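Local coordinates for protein quinone oxidoreductase (Coxiella burnetii, PDB 3TQH) that binds NADPH and probably uses it to reduce quinones, as a member of the medium-chain dehydrogenase/reductase superfamily, at residues A[49-54]-A[304-308]; A[129-134]-A[289-294]; A[162-167]-A[312-316]. All coordinates share one frame; numbering follows the deposited sequence.

Interaction 1 (A[49-54]-A[304-308]). With NDP (NADPH dihydro-nicotinamide-adenine-dinucleotide phosphate), chain B; SO4 (sulfate ion), chain C.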
loop_
_atom_site.group_PDB
_atom_site.type_symbol
_atom_site.label_atom_id
_atom_site.label_comp_id
_atom_site.label_asym_id
_atom_site.label_seq_id
_atom_site.Cartn_x
_atom_site.Cartn_y
_atom_site.Cartn_z
ATOM N N ASP A 49 1.914 7.761 -4.266
ATOM C CA ASP A 49 1.291 8.639 -5.263
ATOM C C ASP A 49 1.558 10.132 -4.993
ATOM O O ASP A 49 1.951 10.856 -5.909
ATOM C CB ASP A 49 -0.225 8.403 -5.348
ATOM C CG ASP A 49 -0.594 6.956 -5.653
ATOM O OD1 ASP A 49 0.291 6.172 -6.063
ATOM O OD2 ASP A 49 -1.783 6.600 -5.479
ATOM N N TYR A 50 1.358 10.592 -3.754
ATOM C CA TYR A 50 1.551 12.023 -3.444
ATOM C C TYR A 50 3.021 12.426 -3.294
ATOM O O TYR A 50 3.384 13.563 -3.585
ATOM C CB TYR A 50 0.705 12.493 -2.233
ATOM C CG TYR A 50 1.121 12.015 -0.852
ATOM C CD1 TYR A 50 2.298 12.457 -0.246
ATOM C CD2 TYR A 50 0.294 11.173 -0.120
ATOM C CE1 TYR A 50 2.658 12.023 1.039
ATOM C CE2 TYR A 50 0.645 10.737 1.154
ATOM C CZ TYR A 50 1.821 11.161 1.728
ATOM O OH TYR A 50 2.142 10.719 3.000
ATOM N N LYS A 51 3.858 11.488 -2.851
ATOM C CA LYS A 51 5.303 11.702 -2.755
ATOM C C LYS A 51 5.937 11.821 -4.141
ATOM O O LYS A 51 6.948 12.509 -4.317
ATOM C CB LYS A 51 5.968 10.552 -1.993
ATOM C CG LYS A 51 5.512 10.398 -0.544
ATOM C CD LYS A 51 5.965 9.065 0.025
ATOM C CE LYS A 51 5.637 8.940 1.508
ATOM N NZ LYS A 51 6.315 7.763 2.128
ATOM N N THR A 52 5.356 11.132 -5.120
ATOM C CA THR A 52 5.818 11.235 -6.500
ATOM C C THR A 52 5.377 12.588 -7.038
ATOM O O THR A 52 6.186 13.354 -7.559
ATOM C CB THR A 52 5.253 10.087 -7.369
ATOM O OG1 THR A 52 5.626 8.826 -6.800
ATOM C CG2 THR A 52 5.774 10.168 -8.806
ATOM N N ARG A 53 4.093 12.886 -6.854
ATOM C CA ARG A 53 3.484 14.128 -7.328
ATOM C C ARG A 53 4.128 15.383 -6.737
ATOM O O ARG A 53 4.283 16.372 -7.441
ATOM C CB ARG A 53 1.975 14.113 -7.042
ATOM C CG ARG A 53 1.195 15.271 -7.657
ATOM C CD ARG A 53 0.964 16.382 -6.653
ATOM N NE ARG A 53 0.173 15.871 -5.552
ATOM C CZ ARG A 53 0.329 16.176 -4.269
ATOM N NH1 ARG A 53 1.252 17.033 -3.858
ATOM N NH2 ARG A 53 -0.465 15.595 -3.387
ATOM N N ASN A 54 4.496 15.362 -5.458
ATOM C CA ASN A 54 5.166 16.528 -4.867
ATOM C C ASN A 54 6.675 16.566 -5.131
ATOM O O ASN A 54 7.335 17.565 -4.835
ATOM C CB ASN A 54 4.825 16.727 -3.368
ATOM C CG ASN A 54 5.401 15.644 -2.453
ATOM O OD1 ASN A 54 6.491 15.111 -2.680
ATOM N ND2 ASN A 54 4.665 15.343 -1.384
ATOM N N HIS A 304 -6.201 13.547 -3.006
ATOM C CA HIS A 304 -4.788 13.697 -2.670
ATOM C C HIS A 304 -4.548 14.606 -1.461
ATOM O O HIS A 304 -3.647 14.341 -0.662
ATOM C CB HIS A 304 -3.985 14.176 -3.890
ATOM C CG HIS A 304 -3.238 13.078 -4.575
ATOM N ND1 HIS A 304 -1.923 13.204 -4.969
ATOM C CD2 HIS A 304 -3.608 11.817 -4.897
ATOM C CE1 HIS A 304 -1.521 12.073 -5.519
ATOM N NE2 HIS A 304 -2.525 11.214 -5.486
ATOM N N GLU A 305 -5.356 15.653 -1.318
ATOM C CA GLU A 305 -5.306 16.512 -0.126
ATOM C C GLU A 305 -5.618 15.710 1.140
ATOM O O GLU A 305 -4.961 15.872 2.162
ATOM C CB GLU A 305 -6.300 17.678 -0.239
ATOM C CG GLU A 305 -6.007 18.694 -1.346
ATOM C CD GLU A 305 -7.122 19.723 -1.515
ATOM O OE1 GLU A 305 -8.064 19.738 -0.690
ATOM O OE2 GLU A 305 -7.059 20.526 -2.473
ATOM N N LEU A 306 -6.634 14.849 1.061
ATOM C CA LEU A 306 -7.025 14.016 2.195
ATOM C C LEU A 306 -5.926 13.012 2.518
ATOM O O LEU A 306 -5.518 12.882 3.669
ATOM C CB LEU A 306 -8.346 13.291 1.910
ATOM C CG LEU A 306 -8.959 12.477 3.060
ATOM C CD1 LEU A 306 -9.197 13.352 4.299
ATOM C CD2 LEU A 306 -10.262 11.797 2.619
ATOM N N LEU A 307 -5.438 12.323 1.492
ATOM C CA LEU A 307 -4.363 11.341 1.646
ATOM C C LEU A 307 -3.088 11.936 2.277
ATOM O O LEU A 307 -2.461 11.302 3.131
ATOM C CB LEU A 307 -4.028 10.719 0.288
ATOM C CG LEU A 307 -3.135 9.472 0.280
ATOM C CD1 LEU A 307 -3.868 8.281 0.888
ATOM C CD2 LEU A 307 -2.662 9.161 -1.151
ATOM N N GLU A 308 -2.715 13.145 1.846
ATOM C CA GLU A 308 -1.502 13.822 2.344
ATOM C C GLU A 308 -1.563 14.282 3.795
ATOM O O GLU A 308 -0.527 14.615 4.367
ATOM C CB GLU A 308 -1.125 15.027 1.465
ATOM C CG GLU A 308 -0.023 14.721 0.492
ATOM C CD GLU A 308 0.477 15.926 -0.245
ATOM O OE1 GLU A 308 -0.331 16.536 -0.968
ATOM O OE2 GLU A 308 1.676 16.258 -0.114
HETATM P PA NDP B . -1.415 5.766 5.245
HETATM O O1A NDP B . -1.508 7.141 4.718
HETATM O O2A NDP B . -2.574 4.950 4.835
HETATM O O5B NDP B . -1.340 5.791 6.850
HETATM C C5B NDP B . -2.150 6.707 7.560
HETATM C C4B NDP B . -2.144 6.361 9.041
HETATM O O4B NDP B . -0.938 6.811 9.622
HETATM C C3B NDP B . -3.267 7.010 9.840
HETATM O O3B NDP B . -4.220 6.033 10.199
HETATM C C2B NDP B . -2.590 7.625 11.060
HETATM O O2B NDP B . -3.199 7.249 12.275
HETATM C C1B NDP B . -1.177 7.071 10.985
HETATM N N9A NDP B . -0.133 7.977 11.489
HETATM C C8A NDP B . 0.219 9.201 10.975
HETATM N N7A NDP B . 1.237 9.697 11.706
HETATM C C5A NDP B . 1.542 8.811 12.676
HETATM C C6A NDP B . 2.492 8.836 13.687
HETATM N N6A NDP B . 3.297 9.879 13.803
HETATM N N1A NDP B . 2.584 7.777 14.562
HETATM C C2A NDP B . 1.729 6.694 14.420
HETATM N N3A NDP B . 0.785 6.664 13.408
HETATM C C4A NDP B . 0.692 7.717 12.550
HETATM O O3 NDP B . -0.027 5.081 4.799
HETATM P PN NDP B . 0.198 3.548 4.346
HETATM O O1N NDP B . -0.364 3.359 2.991
HETATM O O2N NDP B . -0.172 2.599 5.406
HETATM O O5D NDP B . 1.799 3.551 4.211
HETATM C C5D NDP B . 2.636 3.938 5.283
HETATM C C4D NDP B . 4.037 4.240 4.759
HETATM O O4D NDP B . 4.596 3.084 4.165
HETATM C C3D NDP B . 4.013 5.332 3.699
HETATM O O3D NDP B . 5.050 6.252 3.950
HETATM C C2D NDP B . 4.217 4.590 2.395
HETATM O O2D NDP B . 4.855 5.382 1.410
HETATM C C1D NDP B . 5.041 3.381 2.850
HETATM N N1N NDP B . 4.925 2.179 1.992
HETATM C C2N NDP B . 6.088 1.579 1.576
HETATM C C3N NDP B . 6.090 0.479 0.720
HETATM C C7N NDP B . 7.370 -0.166 0.276
HETATM O O7N NDP B . 7.302 -1.268 -0.604
HETATM N N7N NDP B . 8.536 0.314 0.705
HETATM C C4N NDP B . 4.767 -0.052 0.245
HETATM C C5N NDP B . 3.537 0.639 0.743
HETATM C C6N NDP B . 3.685 1.725 1.601
HETATM P P2B NDP B . -4.045 8.307 13.148
HETATM O O1X NDP B . -4.801 7.545 14.207
HETATM O O2X NDP B . -5.033 9.033 12.268
HETATM O O3X NDP B . -3.150 9.313 13.820
HETATM S S SO4 C . 7.764 4.650 -0.374
HETATM O O1 SO4 C . 6.598 3.843 -0.735
HETATM O O2 SO4 C . 8.304 4.229 0.916
HETATM O O3 SO4 C . 8.788 4.513 -1.404
HETATM O O4 SO4 C . 7.382 6.052 -0.299
#
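Y50 and H304 have the nearest CA atoms of two helices, 49-53 and 304-308, whose axes stay 10.4 Å apart and cross at -106°, leaving room for side chains between them. The Y50 ring lies in that gap. E308 passes over one of its faces, and CG of E308 sits 3.5 Å from the ring centroid in a CH-pi contact displaced toward the rim; L307 CD2 comes in at the ring edge, 3.7 Å from Y50 CD2. Beyond the ring, the E308 carboxylate meets R53. NH2 of R53 forms a salt bridge to E308 OE1 at 2.6 Å, nearly straight at 165°, with OE1 in the guanidinium plane but approached from above the plane of the carboxylate. The same NH2 donates to H304 ND1 at 3.2 Å. R53 reaches both because its chain, bent at chi2 and chi3, brings the guanidinium edge round to them. N54 ND2 adds a weak bond to E308 OE2, while N54 OD1 turns to S56. H304 NE2 pairs with the hydroxyl of Y108, which also meets D49 OD2. K51 points away, its NZ holding both nicotinamide-ribose hydroxyls of NADPH, O3D at 2.7 Å and O2D, and a sulfate. With ND1 accepting from R53, H304 is probably neutral and protonated on NE2, and the arginine would be expected to offset part of the negative charge of E308.

Interaction 2 (A[129-134]-A[289-294])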
loop_
_atom_site.group_PDB
_atom_site.type_symbol
_atom_site.label_atom_id
_atom_site.label_comp_id
_atom_site.label_asym_id
_atom_site.label_seq_id
_atom_site.Cartn_x
_atom_site.Cartn_y
_atom_site.Cartn_z
ATOM N N LEU A 129 -13.809 -2.648 -6.300
ATOM C CA LEU A 129 -13.266 -1.691 -5.335
ATOM C C LEU A 129 -12.378 -2.372 -4.289
ATOM O O LEU A 129 -11.298 -1.868 -3.956
ATOM C CB LEU A 129 -14.395 -0.930 -4.636
ATOM C CG LEU A 129 -15.202 0.023 -5.521
ATOM C CD1 LEU A 129 -16.497 0.419 -4.833
ATOM C CD2 LEU A 129 -14.372 1.247 -5.893
ATOM N N GLN A 130 -12.832 -3.507 -3.763
ATOM C CA GLN A 130 -12.016 -4.286 -2.832
ATOM C C GLN A 130 -10.739 -4.797 -3.506
ATOM O O GLN A 130 -9.658 -4.733 -2.923
ATOM C CB GLN A 130 -12.808 -5.466 -2.258
ATOM C CG GLN A 130 -13.838 -5.076 -1.209
ATOM C CD GLN A 130 -14.656 -6.256 -0.729
ATOM O OE1 GLN A 130 -15.047 -7.120 -1.518
ATOM N NE2 GLN A 130 -14.932 -6.295 0.571
ATOM N N ALA A 131 -10.874 -5.293 -4.732
ATOM C CA ALA A 131 -9.737 -5.852 -5.462
ATOM C C ALA A 131 -8.644 -4.817 -5.748
ATOM O O ALA A 131 -7.465 -5.151 -5.727
ATOM C CB ALA A 131 -10.201 -6.506 -6.758
ATOM N N ALA A 132 -9.035 -3.573 -6.026
ATOM C CA ALA A 132 -8.074 -2.512 -6.345
ATOM C C ALA A 132 -7.432 -1.937 -5.088
ATOM O O ALA A 132 -6.368 -1.344 -5.153
ATOM C CB ALA A 132 -8.750 -1.397 -7.139
ATOM N N SER A 133 -8.085 -2.111 -3.946
ATOM C CA SER A 133 -7.592 -1.577 -2.677
ATOM C C SER A 133 -6.575 -2.488 -1.994
ATOM O O SER A 133 -5.884 -2.067 -1.067
ATOM C CB SER A 133 -8.768 -1.313 -1.736
ATOM O OG SER A 133 -9.600 -0.281 -2.247
ATOM N N LEU A 134 -6.472 -3.722 -2.469
ATOM C CA LEU A 134 -5.713 -4.762 -1.781
ATOM C C LEU A 134 -4.217 -4.888 -2.137
ATOM O O LEU A 134 -3.403 -5.050 -1.232
ATOM C CB LEU A 134 -6.408 -6.115 -1.992
ATOM C CG LEU A 134 -5.947 -7.302 -1.146
ATOM C CD1 LEU A 134 -6.109 -7.037 0.346
ATOM C CD2 LEU A 134 -6.708 -8.548 -1.560
ATOM N N ILE A 289 -10.922 -5.289 4.303
ATOM C CA ILE A 289 -10.336 -4.114 3.672
ATOM C C ILE A 289 -11.267 -2.944 3.951
ATOM O O ILE A 289 -12.389 -2.893 3.439
ATOM C CB ILE A 289 -10.174 -4.260 2.146
ATOM C CG1 ILE A 289 -9.528 -5.595 1.791
ATOM C CG2 ILE A 289 -9.331 -3.109 1.603
ATOM C CD1 ILE A 289 -9.218 -5.739 0.328
ATOM N N GLU A 290 -10.801 -2.024 4.784
ATOM C CA GLU A 290 -11.542 -0.828 5.132
ATOM C C GLU A 290 -11.366 0.205 4.032
ATOM O O GLU A 290 -10.284 0.751 3.853
ATOM C CB GLU A 290 -11.033 -0.268 6.466
ATOM C CG GLU A 290 -11.639 1.067 6.884
ATOM C CD GLU A 290 -13.135 0.998 7.115
ATOM O OE1 GLU A 290 -13.646 -0.094 7.447
ATOM O OE2 GLU A 290 -13.799 2.048 6.971
ATOM N N ILE A 291 -12.435 0.452 3.289
ATOM C CA ILE A 291 -12.475 1.530 2.319
ATOM C C ILE A 291 -13.237 2.695 2.959
ATOM O O ILE A 291 -14.459 2.651 3.094
ATOM C CB ILE A 291 -13.154 1.070 1.021
ATOM C CG1 ILE A 291 -12.375 -0.103 0.411
ATOM C CG2 ILE A 291 -13.245 2.224 0.026
ATOM C CD1 ILE A 291 -13.138 -0.857 -0.661
ATOM N N SER A 292 -12.510 3.726 3.378
ATOM C CA SER A 292 -13.129 4.834 4.109
ATOM C C SER A 292 -13.806 5.857 3.184
ATOM O O SER A 292 -14.801 6.474 3.565
ATOM C CB SER A 292 -12.119 5.515 5.042
ATOM O OG SER A 292 -11.006 6.020 4.330
ATOM N N ARG A 293 -13.283 6.042 1.978
ATOM C CA ARG A 293 -13.974 6.880 1.006
ATOM C C ARG A 293 -13.737 6.460 -0.448
ATOM O O ARG A 293 -12.652 6.031 -0.818
ATOM C CB ARG A 293 -13.626 8.359 1.205
ATOM C CG ARG A 293 -14.352 9.233 0.207
ATOM C CD ARG A 293 -14.524 10.677 0.595
ATOM N NE ARG A 293 -15.002 11.394 -0.590
ATOM C CZ ARG A 293 -16.258 11.382 -1.039
ATOM N NH1 ARG A 293 -17.224 10.746 -0.374
ATOM N NH2 ARG A 293 -16.556 12.052 -2.148
ATOM N N ILE A 294 -14.785 6.603 -1.253
ATOM C CA ILE A 294 -14.780 6.273 -2.668
ATOM C C ILE A 294 -14.871 7.565 -3.465
ATOM O O ILE A 294 -15.807 8.345 -3.269
ATOM C CB ILE A 294 -16.006 5.399 -3.038
ATOM C CG1 ILE A 294 -16.063 4.141 -2.160
ATOM C CG2 ILE A 294 -15.970 5.033 -4.523
ATOM C CD1 ILE A 294 -17.336 3.329 -2.319
HETATM O O HOH W 1 -14.650 -3.811 1.957
#
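L129 faces the strand with both its backbone and its side chain: its carbonyl O lies 3.9 Å from I291 CD1, and its CD1 meets I294 CD1, also at 3.9 Å, the two side chains crossing at about a right angle. One residue on, Q130 makes contact in two ways. Its carbonyl O has I289 CD1 only 3.4 Å away, and its amide NE2 gives a hydrogen bond of 2.9 Å to a water that in turn donates to the carbonyl O of I289, so a single water bridges the helix side chain and the backbone leading into the strand. Helix 128-133 is packed here against the mixed sheet of the GroES-like catalytic domain of a medium-chain dehydrogenase/reductase. Strand 291-295 runs parallel to strand 315-319 in that sheet, and the short helix and strand segments cross at 111°. A131 points away from the strand, toward S76 of strand 74-82. S133 then returns to the contact. With its OG anti to the carbonyl carbon (chi1 -66°), the hydroxyl folds back on the helix and donates to L129 O at 2.9 Å, which satisfies it within the helix and lets it lie against the apolar I291, 3.8 Å from CG1. S133 CB meanwhile rests on I289 CG2. L134 closes the segment, its CD1 pressed to I289 CD1 at 3.4 Å with the side chains again roughly perpendicular; V282 of helix 272-283 touches both residues.

Interaction 3 (A[162-167]-A[312-316]). With NDP (NADPH dihydro-nicotinamide-adenine-dinucleotide phosphate), chain B.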
loop_
_atom_site.group_PDB
_atom_site.type_symbol
_atom_site.label_atom_id
_atom_site.label_comp_id
_atom_site.label_asym_id
_atom_site.label_seq_id
_atom_site.Cartn_x
_atom_site.Cartn_y
_atom_site.Cartn_z
ATOM N N ALA A 162 -3.937 2.288 11.891
ATOM C CA ALA A 162 -5.258 2.590 11.328
ATOM C C ALA A 162 -5.235 2.842 9.819
ATOM O O ALA A 162 -6.287 2.941 9.195
ATOM C CB ALA A 162 -5.880 3.791 12.049
ATOM N N GLY A 163 -4.041 2.933 9.239
ATOM C CA GLY A 163 -3.892 3.308 7.831
ATOM C C GLY A 163 -3.978 2.160 6.844
ATOM O O GLY A 163 -4.381 1.048 7.189
ATOM N N GLY A 164 -3.572 2.445 5.612
ATOM C CA GLY A 164 -3.658 1.492 4.516
ATOM C C GLY A 164 -3.007 0.168 4.833
ATOM O O GLY A 164 -3.685 -0.860 4.904
ATOM N N VAL A 165 -1.692 0.194 5.042
ATOM C CA VAL A 165 -0.941 -1.029 5.331
ATOM C C VAL A 165 -1.257 -1.536 6.729
ATOM O O VAL A 165 -1.478 -2.725 6.920
ATOM C CB VAL A 165 0.584 -0.801 5.219
ATOM C CG1 VAL A 165 1.356 -2.049 5.677
ATOM C CG2 VAL A 165 0.961 -0.431 3.798
ATOM N N GLY A 166 -1.285 -0.617 7.697
ATOM C CA GLY A 166 -1.417 -0.954 9.114
ATOM C C GLY A 166 -2.611 -1.824 9.464
ATOM O O GLY A 166 -2.455 -2.865 10.109
ATOM N N HIS A 167 -3.803 -1.410 9.036
ATOM C CA HIS A 167 -5.034 -2.100 9.432
ATOM C C HIS A 167 -5.073 -3.539 8.929
ATOM O O HIS A 167 -5.696 -4.402 9.561
ATOM C CB HIS A 167 -6.294 -1.314 9.023
ATOM C CG HIS A 167 -6.757 -1.546 7.615
ATOM N ND1 HIS A 167 -6.113 -1.017 6.516
ATOM C CD2 HIS A 167 -7.844 -2.195 7.134
ATOM C CE1 HIS A 167 -6.767 -1.355 5.420
ATOM N NE2 HIS A 167 -7.822 -2.070 5.766
ATOM N N VAL A 312 -5.597 9.166 6.968
ATOM C CA VAL A 312 -6.597 8.310 6.354
ATOM C C VAL A 312 -6.691 6.996 7.132
ATOM O O VAL A 312 -5.678 6.360 7.416
ATOM C CB VAL A 312 -6.271 8.012 4.877
ATOM C CG1 VAL A 312 -7.229 6.983 4.323
ATOM C CG2 VAL A 312 -6.341 9.276 4.066
ATOM N N ARG A 313 -7.916 6.622 7.495
ATOM C CA ARG A 313 -8.192 5.314 8.070
ATOM C C ARG A 313 -8.450 4.384 6.897
ATOM O O ARG A 313 -9.261 4.702 6.026
ATOM C CB ARG A 313 -9.416 5.373 8.984
ATOM C CG ARG A 313 -9.745 4.057 9.663
ATOM C CD ARG A 313 -11.176 4.002 10.169
ATOM N NE ARG A 313 -11.364 4.808 11.369
ATOM C CZ ARG A 313 -12.361 4.649 12.238
ATOM N NH1 ARG A 313 -13.288 3.712 12.049
ATOM N NH2 ARG A 313 -12.433 5.428 13.312
ATOM N N GLY A 314 -7.749 3.254 6.855
ATOM C CA GLY A 314 -7.897 2.296 5.754
ATOM C C GLY A 314 -7.477 2.833 4.393
ATOM O O GLY A 314 -6.400 3.418 4.249
ATOM N N LYS A 315 -8.337 2.644 3.394
ATOM C CA LYS A 315 -7.990 2.925 2.002
ATOM C C LYS A 315 -8.927 3.930 1.360
ATOM O O LYS A 315 -10.131 3.934 1.634
ATOM C CB LYS A 315 -8.031 1.635 1.178
ATOM C CG LYS A 315 -6.945 0.616 1.497
ATOM C CD LYS A 315 -5.534 1.108 1.183
ATOM C CE LYS A 315 -5.310 1.375 -0.305
ATOM N NZ LYS A 315 -3.886 1.709 -0.596
ATOM N N LEU A 316 -8.353 4.789 0.515
ATOM C CA LEU A 316 -9.118 5.619 -0.403
ATOM C C LEU A 316 -9.063 4.925 -1.753
ATOM O O LEU A 316 -8.044 4.314 -2.101
ATOM C CB LEU A 316 -8.519 7.025 -0.521
ATOM C CG LEU A 316 -8.314 7.836 0.762
ATOM C CD1 LEU A 316 -7.699 9.189 0.420
ATOM C CD2 LEU A 316 -9.621 8.007 1.526
HETATM P PA NDP B . -1.415 5.766 5.245
HETATM O O1A NDP B . -1.508 7.141 4.718
HETATM O O2A NDP B . -2.574 4.950 4.835
HETATM O O5B NDP B . -1.340 5.791 6.850
HETATM C C5B NDP B . -2.150 6.707 7.560
HETATM C C4B NDP B . -2.144 6.361 9.041
HETATM O O4B NDP B . -0.938 6.811 9.622
HETATM C C3B NDP B . -3.267 7.010 9.840
HETATM O O3B NDP B . -4.220 6.033 10.199
HETATM C C2B NDP B . -2.590 7.625 11.060
HETATM O O2B NDP B . -3.199 7.249 12.275
HETATM C C1B NDP B . -1.177 7.071 10.985
HETATM N N9A NDP B . -0.133 7.977 11.489
HETATM C C8A NDP B . 0.219 9.201 10.975
HETATM N N7A NDP B . 1.237 9.697 11.706
HETATM C C5A NDP B . 1.542 8.811 12.676
HETATM C C6A NDP B . 2.492 8.836 13.687
HETATM N N6A NDP B . 3.297 9.879 13.803
HETATM N N1A NDP B . 2.584 7.777 14.562
HETATM C C2A NDP B . 1.729 6.694 14.420
HETATM N N3A NDP B . 0.785 6.664 13.408
HETATM C C4A NDP B . 0.692 7.717 12.550
HETATM O O3 NDP B . -0.027 5.081 4.799
HETATM P PN NDP B . 0.198 3.548 4.346
HETATM O O1N NDP B . -0.364 3.359 2.991
HETATM O O2N NDP B . -0.172 2.599 5.406
HETATM O O5D NDP B . 1.799 3.551 4.211
HETATM C C5D NDP B . 2.636 3.938 5.283
HETATM C C4D NDP B . 4.037 4.240 4.759
HETATM O O4D NDP B . 4.596 3.084 4.165
HETATM C C3D NDP B . 4.013 5.332 3.699
HETATM O O3D NDP B . 5.050 6.252 3.950
HETATM C C2D NDP B . 4.217 4.590 2.395
HETATM O O2D NDP B . 4.855 5.382 1.410
HETATM C C1D NDP B . 5.041 3.381 2.850
HETATM N N1N NDP B . 4.925 2.179 1.992
HETATM C C2N NDP B . 6.088 1.579 1.576
HETATM C C3N NDP B . 6.090 0.479 0.720
HETATM C C7N NDP B . 7.370 -0.166 0.276
HETATM O O7N NDP B . 7.302 -1.268 -0.604
HETATM N N7N NDP B . 8.536 0.314 0.705
HETATM C C4N NDP B . 4.767 -0.052 0.245
HETATM C C5N NDP B . 3.537 0.639 0.743
HETATM C C6N NDP B . 3.685 1.725 1.601
HETATM P P2B NDP B . -4.045 8.307 13.148
HETATM O O1X NDP B . -4.801 7.545 14.207
HETATM O O2X NDP B . -5.033 9.033 12.268
HETATM O O3X NDP B . -3.150 9.313 13.820
#
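The dinucleotide-binding turn of the Rossmann domain, a glycine-rich loop of probable GxGxxG type leading into helix 164-175, is met here by the backbone of 312-316 just beside the NADPH pyrophosphate. The central link is a backbone hydrogen bond: G314 N donates to A162 O at 2.8 Å and 164°, lying in the carbonyl plane. R313 CA adds a CA-H...O contact to that same oxygen, and G163 CA makes another to V312 O. The two segments come nearest, CA to CA, at G164 and G314, 4.5 Å apart; G314 has a positive phi of 64°, a conformation that favours glycine. On the cofactor side, the amides at the start of the helix hold the phosphates. G164 N donates to O2A of NADPH at 2.8 Å, almost straight. The next amide, V165 N, donates to O2N of NADPH at 2.9 Å, and the helix dipole would probably help stabilise the negative charge of both phosphates. The backbone of G163 and G164 runs close against the cofactor. V312 O accepts from the ribose hydroxyl O3B, so the second segment also grips NADPH. Behind the loop, K315 lays CD against G164 CA and sends NZ on to L45 O. H167 has its CG between backbone N and carbonyl carbon (chi1 85°), which folds the ring back toward the loop; NE2 accepts from E290 N, ND1 donates to G163 O at 2.8 Å, and G314 CA sits over one ring face, 4.1 Å from the centroid.

In the fold
Going from the N terminus, helix 47-53 comes first, and interaction 1 closes the longest loop when the chain returns to it at 304-308. Helix 128-133 opens interaction 2, which shuts at strand 291-295 and so nests entirely inside that loop. Segment 162-167, in the nucleotide-binding domain, opens interaction 3; its partner 312-316 follows 304-308, so interaction 3 crosses both others. Strands 291-295 and 315-319 are neighbours in one sheet, which joins interactions 2 and 3 through E290 O and K315 N, while L307 packs on V312 and L316 to join interactions 1 and 3. Interactions 1 and 2 tie parts of the catalytic domain to each other; interaction 3 joins it to the Rossmann domain beside NADPH.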